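UBP3-associated protein BRE5 (Saccharomyces cerevisiae, PDB 1ZX2) acts as the cofactor of the deubiquitinating enzyme Ubp3, with which it cleaves ubiquitin, and carries an NTF2-like domain. Local coordinates at residues A[36-41]-A[58-63]. Residues are numbered along the deposited sequence; the frame is centred on the assembly and turned at random.
Sequences AELTHT and VKVTGR
An antiparallel strand pair forms one margin of the curved sheet of this NTF2-like domain: 58-61 is the outermost strand at this end, and 36-41 joins it to strand 132-141. Five backbone hydrogen bonds hold the pair together. Leu38 and Val60 exchange two of them, Leu38 N to Val60 O and Val60 N to Leu38 O, both 2.9 Å, and His40 and Val58 exchange another two, with Val58 N to His40 O at 3.0 Å. The fifth runs from Gly62 N to Ala36 O, just where the chain turns into helix 63-72; Gly62 is the N-cap, and its positive phi of 103° brings backbone angles that call for glycine.

Leu38 and Val60 lie side by side on the face under that helix, where both touch Ile66. With chi1 at 173°, Leu38 swings CG anti to its amide nitrogen, and its CD2 rests 4.0 Å from Val60 CG2. His40 starts from the same face but leads its ring away from Val58, toward Phe69 and Phe70.

Glu37, Thr39, Lys59 and Thr61 occupy the other face, where the second subunit packs. The Lys59 chain crosses Thr39, its CG 3.9 Å from Thr39 OG1, a hydroxyl that hydrogen-bonds Gln90 of the second subunit. Beyond it Lys59 NZ forms a salt bridge with Glu37 OE2; the modelled 2.4 Å between these two is implausibly short, so the pairing is credible but the exact placement of the lysine end is doubtful. An alanine in place of Glu37 would remove the carboxylate and is likely to leave the Lys59 ammonium without its salt-bridge mate. Beside this pair, Thr61 OG1 lies 3.7 Å from Glu37 CG.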
# COMPACT_ATOMS: atom_id res chain seq x y z
N ALA A 36 -8.69 13.62 -1.56
CA ALA A 36 -8.25 12.24 -1.58
C ALA A 36 -8.38 11.58 -2.97
O ALA A 36 -9.22 11.97 -3.79
CB ALA A 36 -9.05 11.45 -0.64
N GLU A 37 -7.55 10.57 -3.21
CA GLU A 37 -7.66 9.77 -4.42
C GLU A 37 -8.01 8.38 -4.10
O GLU A 37 -7.45 7.80 -3.17
CB GLU A 37 -6.33 9.67 -5.09
CG GLU A 37 -5.91 10.96 -5.63
CD GLU A 37 -4.55 10.80 -6.22
OE1 GLU A 37 -3.63 11.47 -5.56
OE2 GLU A 37 -4.49 9.96 -7.24
N LEU A 38 -8.92 7.84 -4.89
CA LEU A 38 -9.40 6.51 -4.69
C LEU A 38 -9.22 5.75 -5.97
O LEU A 38 -9.60 6.23 -7.06
CB LEU A 38 -10.89 6.56 -4.36
CG LEU A 38 -11.65 5.27 -4.26
CD1 LEU A 38 -11.50 4.75 -2.92
CD2 LEU A 38 -13.06 5.50 -4.49
N THR A 39 -8.70 4.54 -5.89
CA THR A 39 -8.63 3.66 -7.06
C THR A 39 -9.26 2.37 -6.63
O THR A 39 -8.76 1.76 -5.69
CB THR A 39 -7.19 3.46 -7.50
OG1 THR A 39 -6.63 4.74 -7.91
CG2 THR A 39 -7.14 2.62 -8.71
N HIS A 40 -10.38 2.00 -7.25
CA HIS A 40 -11.34 1.02 -6.66
C HIS A 40 -11.89 0.10 -7.77
O HIS A 40 -11.48 0.13 -8.93
CB HIS A 40 -12.55 1.75 -5.94
CG HIS A 40 -13.20 1.01 -4.80
ND1 HIS A 40 -12.69 0.97 -3.52
CD2 HIS A 40 -14.40 0.35 -4.73
CE1 HIS A 40 -13.46 0.23 -2.75
NE2 HIS A 40 -14.53 -0.13 -3.45
N THR A 41 -12.89 -0.68 -7.34
CA THR A 41 -13.42 -1.82 -8.06
C THR A 41 -14.53 -1.23 -8.87
O THR A 41 -15.38 -0.50 -8.32
CB THR A 41 -14.03 -2.80 -7.05
OG1 THR A 41 -12.99 -3.45 -6.27
CG2 THR A 41 -14.85 -3.98 -7.76
N VAL A 58 -11.99 1.99 -11.22
CA VAL A 58 -12.38 3.35 -11.30
C VAL A 58 -11.35 4.16 -10.50
O VAL A 58 -10.90 3.71 -9.51
CB VAL A 58 -13.73 3.50 -10.59
CG1 VAL A 58 -14.35 4.79 -10.95
CG2 VAL A 58 -14.69 2.39 -10.99
N LYS A 59 -10.97 5.32 -11.01
CA LYS A 59 -10.08 6.27 -10.39
C LYS A 59 -10.94 7.51 -10.16
O LYS A 59 -11.58 8.02 -11.11
CB LYS A 59 -8.89 6.61 -11.35
CG LYS A 59 -7.63 7.30 -10.63
CD LYS A 59 -6.14 7.03 -11.23
CE LYS A 59 -4.95 7.68 -10.30
NZ LYS A 59 -5.41 8.72 -9.14
N VAL A 60 -11.04 7.96 -8.91
CA VAL A 60 -11.69 9.23 -8.64
C VAL A 60 -10.94 10.07 -7.66
O VAL A 60 -10.19 9.56 -6.81
CB VAL A 60 -13.17 9.09 -8.22
CG1 VAL A 60 -13.93 8.14 -9.14
CG2 VAL A 60 -13.32 8.66 -6.92
N THR A 61 -11.11 11.36 -7.83
CA THR A 61 -10.44 12.35 -7.00
C THR A 61 -11.45 13.28 -6.37
O THR A 61 -12.32 13.74 -7.04
CB THR A 61 -9.39 13.17 -7.85
OG1 THR A 61 -8.29 12.30 -8.19
CG2 THR A 61 -8.68 14.13 -6.98
N GLY A 62 -11.30 13.52 -5.06
CA GLY A 62 -12.00 14.58 -4.34
C GLY A 62 -13.14 13.99 -3.54
O GLY A 62 -13.76 13.01 -3.98
N ARG A 63 -13.49 14.54 -2.37
CA ARG A 63 -14.48 13.88 -1.55
C ARG A 63 -15.84 13.78 -2.24
O ARG A 63 -16.51 12.79 -2.05
CB ARG A 63 -14.71 14.59 -0.22
CG ARG A 63 -15.55 13.84 0.82
CD ARG A 63 -14.83 13.89 2.30
NE ARG A 63 -14.94 15.20 2.59
CZ ARG A 63 -14.17 16.09 3.05
NH1 ARG A 63 -13.05 15.97 3.73
NH2 ARG A 63 -14.80 17.27 3.00